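Long-range contact in conserved lipoprotein, putative (Clostridium novyi, PDB 4L1N), which is of unknown function but, as a putative lipoprotein of the DUF4652 family, is probably tethered to the cell membrane and related to beta-propeller proteins: residues 70-84 with 119-131. Numbering follows the deposited sequence.
Sequences KNSSNNKFSACIEGK and TPKYIDWFDDNNL
Trp-125 stands against the hairpin of strands 70-71 and 77-82 and gives the contact its tight centre. With CG anti to the carbonyl carbon (chi1 -68°), the indole turns NE1 toward Lys-70, donating an almost straight hydrogen bond (177°) to Lys-70 O at 2.9 Å. That oxygen also accepts from Ala-79 N on the opposite face of its carbonyl plane, so hairpin pairing and indole share one acceptor. Ser-72 CA lies over one indole face, 3.7 Å from the five-membered ring centroid, a CH-pi contact; Leu-131 CD2 covers the other face. Small Ala-79 lets Ile-123 CD1 come within 3.7 Å of its CB, while branched Ile-81 lies alongside Ile-123, pointed the opposite way, CD1 against CG2 (3.9 Å).

Toward solvent, the turn 72-75 is looser and polar: Ser-73 OG donates a hydrogen bond to Asp-128 OD1 (2.8 Å), and the Asn-74 amide stacks on that carboxylate. Long Lys-70 carries NZ to Ile-123 O, 3.0 Å away. At the far end, Lys-84 NZ and Lys-121 NZ both donate to one water, probably easing their repulsion; Glu-90 O also holds Lys-84 NZ.

Strand 95-100 pairs with 77-82 and strand 130-137 with 119-125, so side chains join the two ends of one antiparallel sheet.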
loop_
_atom_site.group_PDB
_atom_site.type_symbol
_atom_site.label_atom_id
_atom_site.label_comp_id
_atom_site.label_asym_id
_atom_site.label_seq_id
_atom_site.Cartn_x
_atom_site.Cartn_y
_atom_site.Cartn_z
ATOM N N LYS A 70 -7.565 7.456 5.546
ATOM C CA LYS A 70 -7.592 6.515 6.664
ATOM C C LYS A 70 -6.727 7.105 7.753
ATOM O O LYS A 70 -5.530 7.322 7.545
ATOM C CB LYS A 70 -7.082 5.122 6.246
ATOM C CG LYS A 70 -8.146 4.109 5.845
ATOM C CD LYS A 70 -7.483 2.885 5.185
ATOM C CE LYS A 70 -8.459 1.940 4.538
ATOM N NZ LYS A 70 -7.913 1.374 3.279
ATOM N N ASN A 71 -7.331 7.412 8.891
ATOM C CA ASN A 71 -6.627 7.989 10.026
ATOM C C ASN A 71 -5.820 6.951 10.785
ATOM O O ASN A 71 -6.195 5.777 10.823
ATOM C CB ASN A 71 -7.636 8.609 10.969
ATOM C CG ASN A 71 -7.709 10.099 10.903
ATOM O OD1 ASN A 71 -7.872 10.702 9.836
ATOM N ND2 ASN A 71 -7.638 10.713 12.063
ATOM N N SER A 72 -4.737 7.391 11.432
ATOM C CA SER A 72 -3.914 6.548 12.291
ATOM C C SER A 72 -4.727 6.211 13.557
ATOM O O SER A 72 -5.675 6.944 13.873
ATOM C CB SER A 72 -2.624 7.283 12.639
ATOM O OG SER A 72 -1.826 6.536 13.538
ATOM N N SER A 73 -4.378 5.126 14.284
ATOM C CA SER A 73 -5.130 4.762 15.504
ATOM C C SER A 73 -5.116 5.893 16.554
ATOM O O SER A 73 -6.164 6.176 17.129
ATOM C CB SER A 73 -4.605 3.467 16.119
ATOM O OG SER A 73 -3.471 3.676 16.943
ATOM N N ASN A 74 -3.953 6.565 16.750
ATOM C CA ASN A 74 -3.770 7.671 17.704
ATOM C C ASN A 74 -4.312 9.013 17.155
ATOM O O ASN A 74 -4.217 10.037 17.839
ATOM C CB ASN A 74 -2.277 7.817 18.093
ATOM C CG ASN A 74 -1.318 8.207 16.983
ATOM O OD1 ASN A 74 -1.647 8.251 15.788
ATOM N ND2 ASN A 74 -0.080 8.490 17.358
ATOM N N ASN A 75 -4.857 9.002 15.912
ATOM C CA ASN A 75 -5.422 10.143 15.177
ATOM C C ASN A 75 -4.401 11.287 14.989
ATOM O O ASN A 75 -4.802 12.429 14.765
ATOM C CB ASN A 75 -6.718 10.654 15.831
ATOM C CG ASN A 75 -7.887 9.709 15.678
ATOM O OD1 ASN A 75 -8.229 9.259 14.574
ATOM N ND2 ASN A 75 -8.542 9.399 16.783
ATOM N N LYS A 76 -3.088 10.969 15.036
ATOM C CA LYS A 76 -1.994 11.934 14.839
ATOM C C LYS A 76 -1.718 12.100 13.347
ATOM O O LYS A 76 -1.367 13.189 12.897
ATOM C CB LYS A 76 -0.719 11.471 15.575
ATOM C CG LYS A 76 0.420 12.490 15.634
ATOM C CD LYS A 76 1.724 11.844 16.116
ATOM C CE LYS A 76 2.816 12.846 16.422
ATOM N NZ LYS A 76 3.065 12.978 17.888
ATOM N N PHE A 77 -1.890 11.021 12.586
ATOM C CA PHE A 77 -1.640 10.988 11.157
ATOM C C PHE A 77 -2.850 10.514 10.360
ATOM O O PHE A 77 -3.801 9.962 10.917
ATOM C CB PHE A 77 -0.446 10.062 10.853
ATOM C CG PHE A 77 0.873 10.493 11.438
ATOM C CD1 PHE A 77 1.534 11.619 10.955
ATOM C CD2 PHE A 77 1.481 9.752 12.444
ATOM C CE1 PHE A 77 2.757 12.021 11.498
ATOM C CE2 PHE A 77 2.703 10.156 12.990
ATOM C CZ PHE A 77 3.334 11.287 12.512
ATOM N N SER A 78 -2.788 10.724 9.041
ATOM C CA SER A 78 -3.770 10.299 8.059
ATOM C C SER A 78 -3.057 10.017 6.743
ATOM O O SER A 78 -2.063 10.676 6.428
ATOM C CB SER A 78 -4.865 11.339 7.887
ATOM O OG SER A 78 -6.011 10.714 7.340
ATOM N N ALA A 79 -3.535 9.011 5.999
ATOM C CA ALA A 79 -2.949 8.591 4.733
ATOM C C ALA A 79 -4.023 8.210 3.706
ATOM O O ALA A 79 -5.150 7.895 4.089
ATOM C CB ALA A 79 -2.012 7.417 4.963
ATOM N N CYS A 80 -3.658 8.243 2.398
ATOM C CA CYS A 80 -4.479 7.875 1.237
ATOM C C CYS A 80 -3.569 7.629 0.023
ATOM O O CYS A 80 -2.369 7.914 0.101
ATOM C CB CYS A 80 -5.531 8.944 0.939
ATOM S SG CYS A 80 -4.871 10.471 0.203
ATOM N N ILE A 81 -4.142 7.115 -1.095
ATOM C CA ILE A 81 -3.416 6.889 -2.350
ATOM C C ILE A 81 -3.978 7.857 -3.380
ATOM O O ILE A 81 -5.129 7.686 -3.790
ATOM C CB ILE A 81 -3.470 5.415 -2.861
ATOM C CG1 ILE A 81 -2.906 4.417 -1.846
ATOM C CG2 ILE A 81 -2.772 5.271 -4.231
ATOM C CD1 ILE A 81 -3.542 3.115 -1.913
ATOM N N GLU A 82 -3.163 8.855 -3.807
ATOM C CA GLU A 82 -3.517 9.852 -4.809
ATOM C C GLU A 82 -3.125 9.377 -6.212
ATOM O O GLU A 82 -2.044 8.818 -6.385
ATOM C CB GLU A 82 -2.850 11.207 -4.466
ATOM C CG GLU A 82 -2.799 12.274 -5.565
ATOM C CD GLU A 82 -4.087 12.903 -6.078
ATOM O OE1 GLU A 82 -5.181 12.441 -5.684
ATOM O OE2 GLU A 82 -4.001 13.855 -6.892
ATOM N N GLY A 83 -4.014 9.597 -7.185
ATOM C CA GLY A 83 -3.764 9.309 -8.595
ATOM C C GLY A 83 -4.484 8.151 -9.245
ATOM O O GLY A 83 -4.330 7.940 -10.453
ATOM N N LYS A 84 -5.270 7.386 -8.465
ATOM C CA LYS A 84 -5.945 6.209 -9.007
ATOM C C LYS A 84 -7.470 6.156 -8.714
ATOM O O LYS A 84 -8.103 5.117 -8.924
ATOM C CB LYS A 84 -5.264 4.955 -8.468
ATOM C CG LYS A 84 -3.871 4.676 -8.997
ATOM C CD LYS A 84 -3.367 3.423 -8.306
ATOM C CE LYS A 84 -2.858 2.354 -9.240
ATOM N NZ LYS A 84 -3.919 1.619 -9.955
ATOM N N THR A 119 2.948 0.242 -8.405
ATOM C CA THR A 119 2.193 1.252 -7.672
ATOM C C THR A 119 1.703 0.811 -6.284
ATOM O O THR A 119 1.357 -0.362 -6.127
ATOM C CB THR A 119 0.942 1.587 -8.524
ATOM O OG1 THR A 119 0.230 2.649 -7.922
ATOM C CG2 THR A 119 -0.015 0.393 -8.702
ATOM N N PRO A 120 1.545 1.723 -5.282
ATOM C CA PRO A 120 0.810 1.317 -4.075
ATOM C C PRO A 120 -0.634 1.044 -4.520
ATOM O O PRO A 120 -1.185 1.855 -5.272
ATOM C CB PRO A 120 0.915 2.539 -3.151
ATOM C CG PRO A 120 1.246 3.649 -3.995
ATOM C CD PRO A 120 1.876 3.161 -5.251
ATOM N N LYS A 121 -1.222 -0.101 -4.145
ATOM C CA LYS A 121 -2.583 -0.455 -4.563
ATOM C C LYS A 121 -3.572 -0.419 -3.382
ATOM O O LYS A 121 -4.733 -0.050 -3.586
ATOM C CB LYS A 121 -2.591 -1.840 -5.238
ATOM C CG LYS A 121 -3.929 -2.315 -5.784
ATOM C CD LYS A 121 -4.527 -1.427 -6.868
ATOM C CE LYS A 121 -4.994 -2.224 -8.046
ATOM N NZ LYS A 121 -4.835 -1.445 -9.297
ATOM N N TYR A 122 -3.132 -0.842 -2.176
ATOM C CA TYR A 122 -3.932 -0.862 -0.940
ATOM C C TYR A 122 -3.043 -0.484 0.229
ATOM O O TYR A 122 -1.911 -0.965 0.323
ATOM C CB TYR A 122 -4.620 -2.227 -0.682
ATOM C CG TYR A 122 -5.438 -2.276 0.601
ATOM C CD1 TYR A 122 -4.857 -2.652 1.811
ATOM C CD2 TYR A 122 -6.787 -1.938 0.605
ATOM C CE1 TYR A 122 -5.589 -2.649 2.997
ATOM C CE2 TYR A 122 -7.526 -1.921 1.789
ATOM C CZ TYR A 122 -6.926 -2.280 2.983
ATOM O OH TYR A 122 -7.649 -2.266 4.160
ATOM N N ILE A 123 -3.554 0.398 1.105
ATOM C CA ILE A 123 -2.835 0.831 2.287
ATOM C C ILE A 123 -3.774 0.821 3.493
ATOM O O ILE A 123 -4.968 1.109 3.373
ATOM C CB ILE A 123 -2.117 2.220 2.127
ATOM C CG1 ILE A 123 -3.100 3.420 2.091
ATOM C CG2 ILE A 123 -1.105 2.250 0.962
ATOM C CD1 ILE A 123 -2.563 4.667 2.569
ATOM N N ASP A 124 -3.214 0.474 4.654
ATOM C CA ASP A 124 -3.853 0.515 5.965
ATOM C C ASP A 124 -2.775 0.608 7.021
ATOM O O ASP A 124 -1.605 0.382 6.711
ATOM C CB ASP A 124 -4.792 -0.651 6.220
ATOM C CG ASP A 124 -6.000 -0.278 7.059
ATOM O OD1 ASP A 124 -5.934 0.759 7.785
ATOM O OD2 ASP A 124 -7.018 -1.027 7.000
ATOM N N TRP A 125 -3.140 0.985 8.247
ATOM C CA TRP A 125 -2.146 1.208 9.289
ATOM C C TRP A 125 -1.690 -0.077 9.967
ATOM O O TRP A 125 -2.502 -0.959 10.233
ATOM C CB TRP A 125 -2.676 2.213 10.310
ATOM C CG TRP A 125 -2.811 3.588 9.728
ATOM C CD1 TRP A 125 -3.929 4.140 9.172
ATOM C CD2 TRP A 125 -1.779 4.585 9.631
ATOM N NE1 TRP A 125 -3.673 5.441 8.785
ATOM C CE2 TRP A 125 -2.358 5.735 9.049
ATOM C CE3 TRP A 125 -0.422 4.629 10.009
ATOM C CZ2 TRP A 125 -1.620 6.902 8.800
ATOM C CZ3 TRP A 125 0.301 5.794 9.778
ATOM C CH2 TRP A 125 -0.287 6.900 9.155
ATOM N N PHE A 126 -0.372 -0.179 10.226
ATOM C CA PHE A 126 0.269 -1.304 10.913
ATOM C C PHE A 126 0.415 -0.951 12.394
ATOM O O PHE A 126 0.147 -1.782 13.261
ATOM C CB PHE A 126 1.631 -1.646 10.276
ATOM C CG PHE A 126 2.364 -2.784 10.937
ATOM C CD1 PHE A 126 3.246 -2.550 11.984
ATOM C CD2 PHE A 126 2.167 -4.093 10.520
ATOM C CE1 PHE A 126 3.899 -3.605 12.618
ATOM C CE2 PHE A 126 2.822 -5.153 11.152
ATOM C CZ PHE A 126 3.689 -4.900 12.192
ATOM N N ASP A 127 0.880 0.268 12.666
ATOM C CA ASP A 127 1.037 0.865 13.986
ATOM C C ASP A 127 0.984 2.409 13.798
ATOM O O ASP A 127 0.503 2.868 12.766
ATOM C CB ASP A 127 2.294 0.344 14.739
ATOM C CG ASP A 127 3.668 0.552 14.118
ATOM O OD1 ASP A 127 3.843 1.537 13.358
ATOM O OD2 ASP A 127 4.599 -0.220 14.464
ATOM N N ASP A 128 1.431 3.202 14.773
ATOM C CA ASP A 128 1.315 4.663 14.662
ATOM C C ASP A 128 2.405 5.297 13.795
ATOM O O ASP A 128 2.336 6.506 13.542
ATOM C CB ASP A 128 1.291 5.322 16.056
ATOM C CG ASP A 128 0.147 4.835 16.933
ATOM O OD1 ASP A 128 -1.029 4.985 16.519
ATOM O OD2 ASP A 128 0.428 4.297 18.026
ATOM N N ASN A 129 3.371 4.501 13.302
ATOM C CA ASN A 129 4.469 5.027 12.487
ATOM C C ASN A 129 4.649 4.298 11.175
ATOM O O ASN A 129 5.447 4.744 10.353
ATOM C CB ASN A 129 5.780 4.976 13.266
ATOM C CG ASN A 129 5.739 5.749 14.551
ATOM O OD1 ASN A 129 5.574 6.980 14.572
ATOM N ND2 ASN A 129 5.844 5.024 15.651
ATOM N N ASN A 130 3.934 3.185 10.966
ATOM C CA ASN A 130 4.069 2.405 9.737
ATOM C C ASN A 130 2.732 2.065 9.114
ATOM O O ASN A 130 1.725 1.943 9.812
ATOM C CB ASN A 130 4.833 1.098 10.000
ATOM C CG ASN A 130 6.159 1.271 10.686
ATOM O OD1 ASN A 130 7.196 1.441 10.057
ATOM N ND2 ASN A 130 6.153 1.209 11.996
ATOM N N LEU A 131 2.754 1.841 7.795
ATOM C CA LEU A 131 1.616 1.404 6.995
ATOM C C LEU A 131 1.813 -0.024 6.495
ATOM O O LEU A 131 2.945 -0.518 6.413
ATOM C CB LEU A 131 1.429 2.304 5.756
ATOM C CG LEU A 131 0.911 3.721 5.915
ATOM C CD1 LEU A 131 1.235 4.519 4.697
ATOM C CD2 LEU A 131 -0.588 3.743 6.144
HETATM O O HOH W 1 -3.099 -0.770 -11.332
#